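Local coordinates for double-stranded RNA-binding protein 1 (Arabidopsis thaliana, PDB 3ADG), which binds double-stranded RNA and assists DICER-LIKE 1 in the accurate processing of primary and precursor microRNAs in the plant nucleus, at residues Ser7-Tyr12 and Glu65-Glu70; Glu11-Tyr16 and Val40-Val45. One frame throughout, in Å; residues are numbered along the deposited sequence.

Interaction 1: residues Ser7-Tyr12 and Glu65-Glu70; sequences SRLQEY and EVALRE
Helical turns S7-Y12 and E65-E70 face each other at L9 and L68, whose CA atoms lie 6.5 Å apart; the two axes come within 9.6 Å and make an angle of 47°. Much of the space between the backbones is taken up by L68. Its CG stands anti to the carbonyl carbon (chi1 -66°), and from there the two methyls divide the work: CD2 settles 3.8 Å from CD1 of L9, while CD1 lies against CB of R8 at 3.8 Å. This is the pairing of the two helices of a dsRNA-binding domain, the first of this protein; the domain's alpha-beta-beta-beta-alpha topology puts both helices on one face of the sheet. L9 enters from the other helix, crossing L68 obliquely, and its CD1 also reaches CB of A67 at 3.8 Å. Alanine suits that place because a single methyl lets the helix lie close to L9 and to the sheet. Only CB of R8 packs on L68, while the extended chain from CG to NE carries the guanidinium outward, which suits an exposed position. With an alanine at L68, R8 CB would probably lose its partner, L9 CD1 would keep A67 alone within E65-E70, and a gap would open between the helices. On the outer side of helix 56-71, an i to i+4 salt bridge has R69 gripping OE1 of E65 side-on through NE and NH2.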
ATOM      1  N   SER A   7       0.681   1.495  -9.280  1.00 28.86           N
ATOM      2  CA  SER A   7       0.644   2.432 -10.410  1.00 28.18           C
ATOM      3  C   SER A   7      -0.730   3.161 -10.550  1.00 27.75           C
ATOM      4  O   SER A   7      -0.766   4.369 -10.842  1.00 27.62           O
ATOM      5  CB  SER A   7       1.114   1.775 -11.716  1.00 30.16           C
ATOM      6  OG  SER A   7       0.320   0.657 -12.036  1.00 30.40           O
ATOM      7  N   ARG A   8      -1.844   2.457 -10.289  1.00 27.29           N
ATOM      8  CA  ARG A   8      -3.183   3.084 -10.423  1.00 28.51           C
ATOM      9  C   ARG A   8      -3.356   4.169  -9.357  1.00 28.99           C
ATOM     10  O   ARG A   8      -3.978   5.216  -9.591  1.00 30.34           O
ATOM     11  CB  ARG A   8      -4.300   2.046 -10.282  1.00 28.67           C
ATOM     12  CG  ARG A   8      -4.447   1.159 -11.483  1.00 30.00           C
ATOM     13  CD  ARG A   8      -5.652   0.268 -11.268  1.00 33.09           C
ATOM     14  NE  ARG A   8      -5.758  -0.736 -12.314  1.00 39.07           N
ATOM     15  CZ  ARG A   8      -6.359  -1.905 -12.115  1.00 38.45           C
ATOM     16  NH1 ARG A   8      -6.923  -2.146 -10.924  1.00 38.60           N
ATOM     17  NH2 ARG A   8      -6.413  -2.801 -13.093  1.00 38.48           N
ATOM     18  N   LEU A   9      -2.777   3.933  -8.186  1.00 28.50           N
ATOM     19  CA  LEU A   9      -2.892   4.900  -7.099  1.00 29.00           C
ATOM     20  C   LEU A   9      -2.008   6.106  -7.415  1.00 29.74           C
ATOM     21  O   LEU A   9      -2.398   7.247  -7.174  1.00 28.96           O
ATOM     22  CB  LEU A   9      -2.493   4.279  -5.761  1.00 27.78           C
ATOM     23  CG  LEU A   9      -2.806   5.112  -4.524  1.00 29.05           C
ATOM     24  CD1 LEU A   9      -4.304   5.257  -4.385  1.00 29.08           C
ATOM     25  CD2 LEU A   9      -2.194   4.417  -3.296  1.00 30.70           C
ATOM     26  N   GLN A  10      -0.813   5.858  -7.955  1.00 29.22           N
ATOM     27  CA  GLN A  10       0.062   6.964  -8.368  1.00 30.56           C
ATOM     28  C   GLN A  10      -0.618   7.861  -9.417  1.00 29.95           C
ATOM     29  O   GLN A  10      -0.538   9.089  -9.369  1.00 29.62           O
ATOM     30  CB  GLN A  10       1.398   6.415  -8.897  1.00 31.88           C
ATOM     31  CG  GLN A  10       2.281   7.505  -9.447  1.00 37.88           C
ATOM     32  CD  GLN A  10       2.461   8.610  -8.439  1.00 43.78           C
ATOM     33  OE1 GLN A  10       1.972   9.721  -8.623  1.00 52.11           O
ATOM     34  NE2 GLN A  10       3.138   8.302  -7.347  1.00 49.93           N
ATOM     35  N   GLU A  11      -1.318   7.246 -10.355  1.00 29.66           N
ATOM     36  CA  GLU A  11      -1.993   8.013 -11.391  1.00 30.22           C
ATOM     37  C   GLU A  11      -3.090   8.892 -10.756  1.00 30.56           C
ATOM     38  O   GLU A  11      -3.271  10.062 -11.146  1.00 29.37           O
ATOM     39  CB  GLU A  11      -2.605   7.071 -12.407  1.00 30.78           C
ATOM     40  CG  GLU A  11      -1.576   6.433 -13.311  1.00 34.25           C
ATOM     41  CD  GLU A  11      -2.207   5.475 -14.299  1.00 37.66           C
ATOM     42  OE1 GLU A  11      -3.431   5.605 -14.561  1.00 38.33           O
ATOM     43  OE2 GLU A  11      -1.468   4.591 -14.803  1.00 41.13           O
ATOM     44  N   TYR A  12      -3.823   8.295  -9.815  1.00 29.71           N
ATOM     45  CA  TYR A  12      -4.825   9.010  -9.023  1.00 29.89           C
ATOM     46  C   TYR A  12      -4.219  10.229  -8.310  1.00 29.57           C
ATOM     47  O   TYR A  12      -4.755  11.360  -8.404  1.00 29.32           O
ATOM     48  CB  TYR A  12      -5.487   8.075  -8.005  1.00 30.37           C
ATOM     49  CG  TYR A  12      -6.534   8.802  -7.163  1.00 29.96           C
ATOM     50  CD1 TYR A  12      -7.891   8.745  -7.498  1.00 32.83           C
ATOM     51  CD2 TYR A  12      -6.154   9.557  -6.037  1.00 29.64           C
ATOM     52  CE1 TYR A  12      -8.869   9.424  -6.725  1.00 32.71           C
ATOM     53  CE2 TYR A  12      -7.110  10.235  -5.255  1.00 32.03           C
ATOM     54  CZ  TYR A  12      -8.478  10.168  -5.621  1.00 31.89           C
ATOM     55  OH  TYR A  12      -9.432  10.841  -4.862  1.00 33.44           O
ATOM     56  N   GLU A  65      -4.440  -1.334  -3.095  1.00 17.44           N
ATOM     57  CA  GLU A  65      -5.763  -1.855  -3.410  1.00 18.03           C
ATOM     58  C   GLU A  65      -6.815  -1.295  -2.437  1.00 17.49           C
ATOM     59  O   GLU A  65      -7.890  -0.843  -2.852  1.00 19.02           O
ATOM     60  CB  GLU A  65      -5.782  -3.375  -3.326  1.00 17.16           C
ATOM     61  CG  GLU A  65      -7.221  -3.908  -3.607  1.00 18.72           C
ATOM     62  CD  GLU A  65      -7.362  -5.406  -3.515  1.00 21.84           C
ATOM     63  OE1 GLU A  65      -8.496  -5.883  -3.756  1.00 21.65           O
ATOM     64  OE2 GLU A  65      -6.355  -6.086  -3.271  1.00 21.96           O
ATOM     65  N   VAL A  66      -6.491  -1.355  -1.145  1.00 17.44           N
ATOM     66  CA  VAL A  66      -7.388  -0.843  -0.087  1.00 18.47           C
ATOM     67  C   VAL A  66      -7.675   0.634  -0.314  1.00 19.12           C
ATOM     68  O   VAL A  66      -8.833   1.054  -0.283  1.00 17.95           O
ATOM     69  CB  VAL A  66      -6.806  -1.086   1.320  1.00 18.12           C
ATOM     70  CG1 VAL A  66      -7.612  -0.338   2.397  1.00 20.64           C
ATOM     71  CG2 VAL A  66      -6.762  -2.643   1.593  1.00 19.58           C
ATOM     72  N   ALA A  67      -6.611   1.407  -0.570  1.00 18.38           N
ATOM     73  CA  ALA A  67      -6.727   2.857  -0.859  1.00 19.10           C
ATOM     74  C   ALA A  67      -7.696   3.123  -2.021  1.00 18.18           C
ATOM     75  O   ALA A  67      -8.668   3.898  -1.880  1.00 19.40           O
ATOM     76  CB  ALA A  67      -5.318   3.453  -1.171  1.00 19.37           C
ATOM     77  N   LEU A  68      -7.463   2.446  -3.144  1.00 18.89           N
ATOM     78  CA  LEU A  68      -8.284   2.623  -4.348  1.00 18.31           C
ATOM     79  C   LEU A  68      -9.771   2.322  -4.061  1.00 19.70           C
ATOM     80  O   LEU A  68     -10.659   3.082  -4.449  1.00 19.29           O
ATOM     81  CB  LEU A  68      -7.740   1.803  -5.536  1.00 19.54           C
ATOM     82  CG  LEU A  68      -6.382   2.169  -6.133  1.00 16.15           C
ATOM     83  CD1 LEU A  68      -5.805   1.014  -6.973  1.00 19.55           C
ATOM     84  CD2 LEU A  68      -6.475   3.524  -6.947  1.00 19.50           C
ATOM     85  N   ARG A  69     -10.029   1.205  -3.369  1.00 19.22           N
ATOM     86  CA  ARG A  69     -11.399   0.816  -3.040  1.00 20.81           C
ATOM     87  C   ARG A  69     -12.096   1.908  -2.197  1.00 22.25           C
ATOM     88  O   ARG A  69     -13.245   2.248  -2.461  1.00 23.25           O
ATOM     89  CB  ARG A  69     -11.414  -0.503  -2.275  1.00 20.57           C
ATOM     90  CG  ARG A  69     -11.123  -1.700  -3.178  1.00 19.92           C
ATOM     91  CD  ARG A  69     -11.255  -3.017  -2.421  1.00 20.10           C
ATOM     92  NE  ARG A  69     -10.901  -4.154  -3.269  1.00 22.56           N
ATOM     93  CZ  ARG A  69     -11.706  -4.729  -4.158  1.00 22.40           C
ATOM     94  NH1 ARG A  69     -12.949  -4.292  -4.358  1.00 22.39           N
ATOM     95  NH2 ARG A  69     -11.255  -5.748  -4.860  1.00 21.59           N
ATOM     96  N   GLU A  70     -11.368   2.460  -1.230  1.00 22.65           N
ATOM     97  CA  GLU A  70     -11.945   3.426  -0.311  1.00 24.16           C
ATOM     98  C   GLU A  70     -12.161   4.763  -1.038  1.00 24.29           C
ATOM     99  O   GLU A  70     -13.204   5.378  -0.893  1.00 24.00           O
ATOM    100  CB  GLU A  70     -11.053   3.578   0.911  1.00 25.55           C
ATOM    101  CG  GLU A  70     -11.679   4.365   2.071  1.00 29.80           C
ATOM    102  CD  GLU A  70     -12.973   3.732   2.618  1.00 35.15           C
ATOM    103  OE1 GLU A  70     -13.077   2.490   2.673  1.00 37.83           O
ATOM    104  OE2 GLU A  70     -13.887   4.496   3.003  1.00 42.49           O
TER

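Interaction 2: residues Glu11-Tyr16 and Val40-Val45; sequences EYAQKY and VILDGV
L42, the last residue of strand 35-42, meets Y12 and A13 near the end of helix 5-15, and its side chain can be followed outward atom by atom. CB points toward the helix and carries CG anti to the backbone N (chi1 177°), a course that sends the branch away from the strand. At CG the chain forks. CD1 goes to A13 and stops 3.8 Å from its CB; CD2 goes to Y12, lying 4.0 Å from CD2 of the ring and 4.1 Å from CE2, so that the methyl comes up at a slant to the CD2-CE2 bond of the tyrosine ring. A branched leucine suits the place because each methyl serves a different helix residue, and A13, with only a methyl, lets the strand's side chain come close to the helix backbone. The Y12 ring has another neighbour: Y16, one turn on, sets its CD1 3.5 Å above one face, over the ring centre. Directly after L42 the chain reverses in a type I' turn from L42 to V45, closed by L42 N to V45 O at 2.9 Å and V45 N to L42 O at 2.8 Å. Both central residues, D43 and G44, have positive phi, as this turn type requires; glycine adopts it easily, and aspartate tolerates it better than most residues. The turn joins strands 35-42 and 45-48 of the dsRNA-binding fold into a beta hairpin. Helix 56-71 brings L71 against both Y12 and L42, the loop residues P21 and L18 touch A13 and Y12 respectively, and L42 thus sits where the two helices meet the sheet.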
ATOM      1  N   GLU A  11      -1.318   7.246 -10.355  1.00 29.66           N
ATOM      2  CA  GLU A  11      -1.993   8.013 -11.391  1.00 30.22           C
ATOM      3  C   GLU A  11      -3.090   8.892 -10.756  1.00 30.56           C
ATOM      4  O   GLU A  11      -3.271  10.062 -11.146  1.00 29.37           O
ATOM      5  CB  GLU A  11      -2.605   7.071 -12.407  1.00 30.78           C
ATOM      6  CG  GLU A  11      -1.576   6.433 -13.311  1.00 34.25           C
ATOM      7  CD  GLU A  11      -2.207   5.475 -14.299  1.00 37.66           C
ATOM      8  OE1 GLU A  11      -3.431   5.605 -14.561  1.00 38.33           O
ATOM      9  OE2 GLU A  11      -1.468   4.591 -14.803  1.00 41.13           O
ATOM     10  N   TYR A  12      -3.823   8.295  -9.815  1.00 29.71           N
ATOM     11  CA  TYR A  12      -4.825   9.010  -9.023  1.00 29.89           C
ATOM     12  C   TYR A  12      -4.219  10.229  -8.310  1.00 29.57           C
ATOM     13  O   TYR A  12      -4.755  11.360  -8.404  1.00 29.32           O
ATOM     14  CB  TYR A  12      -5.487   8.075  -8.005  1.00 30.37           C
ATOM     15  CG  TYR A  12      -6.534   8.802  -7.163  1.00 29.96           C
ATOM     16  CD1 TYR A  12      -7.891   8.745  -7.498  1.00 32.83           C
ATOM     17  CD2 TYR A  12      -6.154   9.557  -6.037  1.00 29.64           C
ATOM     18  CE1 TYR A  12      -8.869   9.424  -6.725  1.00 32.71           C
ATOM     19  CE2 TYR A  12      -7.110  10.235  -5.255  1.00 32.03           C
ATOM     20  CZ  TYR A  12      -8.478  10.168  -5.621  1.00 31.89           C
ATOM     21  OH  TYR A  12      -9.432  10.841  -4.862  1.00 33.44           O
ATOM     22  N   ALA A  13      -3.112   9.985  -7.598  1.00 30.02           N
ATOM     23  CA  ALA A  13      -2.393  11.051  -6.889  1.00 30.55           C
ATOM     24  C   ALA A  13      -2.076  12.198  -7.852  1.00 30.85           C
ATOM     25  O   ALA A  13      -2.348  13.373  -7.573  1.00 31.17           O
ATOM     26  CB  ALA A  13      -1.149  10.511  -6.259  1.00 30.72           C
ATOM     27  N   GLN A  14      -1.542  11.858  -9.010  1.00 30.41           N
ATOM     28  CA  GLN A  14      -1.098  12.888  -9.936  1.00 31.00           C
ATOM     29  C   GLN A  14      -2.294  13.660 -10.490  1.00 30.90           C
ATOM     30  O   GLN A  14      -2.259  14.878 -10.554  1.00 29.95           O
ATOM     31  CB  GLN A  14      -0.299  12.253 -11.055  1.00 30.71           C
ATOM     32  CG  GLN A  14       0.467  13.251 -11.887  1.00 33.09           C
ATOM     33  CD  GLN A  14       1.153  12.546 -13.002  1.00 35.00           C
ATOM     34  OE1 GLN A  14       0.628  12.473 -14.115  1.00 38.90           O
ATOM     35  NE2 GLN A  14       2.293  11.957 -12.707  1.00 34.65           N
ATOM     36  N   LYS A  15      -3.352  12.929 -10.860  1.00 30.46           N
ATOM     37  CA  LYS A  15      -4.589  13.525 -11.378  1.00 30.92           C
ATOM     38  C   LYS A  15      -5.179  14.571 -10.421  1.00 30.78           C
ATOM     39  O   LYS A  15      -5.568  15.677 -10.837  1.00 29.68           O
ATOM     40  CB  LYS A  15      -5.613  12.442 -11.683  1.00 30.35           C
ATOM     41  CG  LYS A  15      -6.998  12.946 -12.054  1.00 33.08           C
ATOM     42  CD  LYS A  15      -7.824  11.795 -12.615  1.00 37.42           C
ATOM     43  CE  LYS A  15      -9.303  12.173 -12.707  1.00 42.28           C
ATOM     44  NZ  LYS A  15     -10.147  11.099 -13.362  1.00 42.44           N
ATOM     45  N   TYR A  16      -5.201  14.211  -9.145  1.00 30.34           N
ATOM     46  CA  TYR A  16      -5.785  15.037  -8.117  1.00 30.51           C
ATOM     47  C   TYR A  16      -4.791  15.944  -7.372  1.00 30.16           C
ATOM     48  O   TYR A  16      -5.134  16.474  -6.315  1.00 31.05           O
ATOM     49  CB  TYR A  16      -6.585  14.146  -7.165  1.00 30.24           C
ATOM     50  CG  TYR A  16      -7.822  13.619  -7.814  1.00 30.74           C
ATOM     51  CD1 TYR A  16      -7.850  12.365  -8.421  1.00 32.87           C
ATOM     52  CD2 TYR A  16      -8.975  14.382  -7.845  1.00 33.32           C
ATOM     53  CE1 TYR A  16      -9.023  11.895  -9.040  1.00 31.49           C
ATOM     54  CE2 TYR A  16     -10.133  13.934  -8.449  1.00 32.43           C
ATOM     55  CZ  TYR A  16     -10.162  12.696  -9.031  1.00 33.54           C
ATOM     56  OH  TYR A  16     -11.321  12.290  -9.642  1.00 33.05           O
ATOM     57  N   VAL A  40      -0.161   2.606   3.254  1.00 27.99           N
ATOM     58  CA  VAL A  40       0.034   3.659   2.257  1.00 29.04           C
ATOM     59  C   VAL A  40      -0.582   4.939   2.789  1.00 29.20           C
ATOM     60  O   VAL A  40      -1.708   4.931   3.344  1.00 30.59           O
ATOM     61  CB  VAL A  40      -0.472   3.301   0.802  1.00 27.92           C
ATOM     62  CG1 VAL A  40      -1.985   3.152   0.735  1.00 29.97           C
ATOM     63  CG2 VAL A  40       0.013   4.353  -0.242  1.00 28.47           C
ATOM     64  N   ILE A  41       0.152   6.033   2.603  1.00 30.01           N
ATOM     65  CA  ILE A  41      -0.284   7.336   3.036  1.00 30.92           C
ATOM     66  C   ILE A  41      -0.451   8.252   1.820  1.00 31.91           C
ATOM     67  O   ILE A  41       0.503   8.489   1.059  1.00 31.55           O
ATOM     68  CB  ILE A  41       0.679   7.938   4.080  1.00 31.16           C
ATOM     69  CG1 ILE A  41       0.860   6.961   5.259  1.00 32.22           C
ATOM     70  CG2 ILE A  41       0.167   9.284   4.566  1.00 31.27           C
ATOM     71  CD1 ILE A  41       2.183   6.115   5.225  1.00 32.36           C
ATOM     72  N   LEU A  42      -1.679   8.740   1.653  1.00 32.20           N
ATOM     73  CA  LEU A  42      -2.047   9.604   0.529  1.00 33.78           C
ATOM     74  C   LEU A  42      -2.931  10.741   1.022  1.00 33.75           C
ATOM     75  O   LEU A  42      -3.929  10.513   1.705  1.00 33.40           O
ATOM     76  CB  LEU A  42      -2.771   8.793  -0.574  1.00 33.67           C
ATOM     77  CG  LEU A  42      -3.272   9.613  -1.780  1.00 34.61           C
ATOM     78  CD1 LEU A  42      -2.104  10.219  -2.596  1.00 36.99           C
ATOM     79  CD2 LEU A  42      -4.246   8.784  -2.631  1.00 35.66           C
ATOM     80  N   ASP A  43      -2.560  11.973   0.680  1.00 34.35           N
ATOM     81  CA  ASP A  43      -3.349  13.147   1.085  1.00 35.27           C
ATOM     82  C   ASP A  43      -3.670  13.096   2.586  1.00 34.94           C
ATOM     83  O   ASP A  43      -4.811  13.352   2.983  1.00 35.71           O
ATOM     84  CB  ASP A  43      -4.641  13.224   0.254  1.00 35.78           C
ATOM     85  CG  ASP A  43      -5.316  14.596   0.325  1.00 37.00           C
ATOM     86  OD1 ASP A  43      -4.620  15.603   0.577  1.00 35.14           O
ATOM     87  OD2 ASP A  43      -6.546  14.655   0.113  1.00 38.98           O
ATOM     88  N   GLY A  44      -2.679  12.726   3.399  1.00 34.75           N
ATOM     89  CA  GLY A  44      -2.846  12.641   4.852  1.00 34.54           C
ATOM     90  C   GLY A  44      -3.532  11.378   5.371  1.00 34.99           C
ATOM     91  O   GLY A  44      -3.464  11.086   6.573  1.00 35.36           O
ATOM     92  N   VAL A  45      -4.195  10.644   4.470  1.00 33.27           N
ATOM     93  CA  VAL A  45      -5.037   9.505   4.834  1.00 33.32           C
ATOM     94  C   VAL A  45      -4.220   8.203   4.803  1.00 32.66           C
ATOM     95  O   VAL A  45      -3.481   7.945   3.843  1.00 33.16           O
ATOM     96  CB  VAL A  45      -6.263   9.354   3.881  1.00 33.42           C
ATOM     97  CG1 VAL A  45      -7.222   8.277   4.441  1.00 34.24           C
ATOM     98  CG2 VAL A  45      -7.014  10.701   3.695  1.00 34.49           C
TER

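Helix 5-15, near the N terminus, supplies the first segment of both contacts, and the two segments overlap at E11 and Y12. The chain then runs through strand 22-28 and into strand 35-42, whose end comes back to the helix in interaction 2, closing the shorter loop. Strand 45-48 and helix 56-71 follow, and interaction 1 closes the longer loop near the C terminus. The shorter loop is nested wholly within the longer. Their centres are about 8 Å apart, and they touch through L9 with L42 and V40, and A67 with V40. One helix is thereby tied to the sheet and to the other helix in a continuous hydrophobic core.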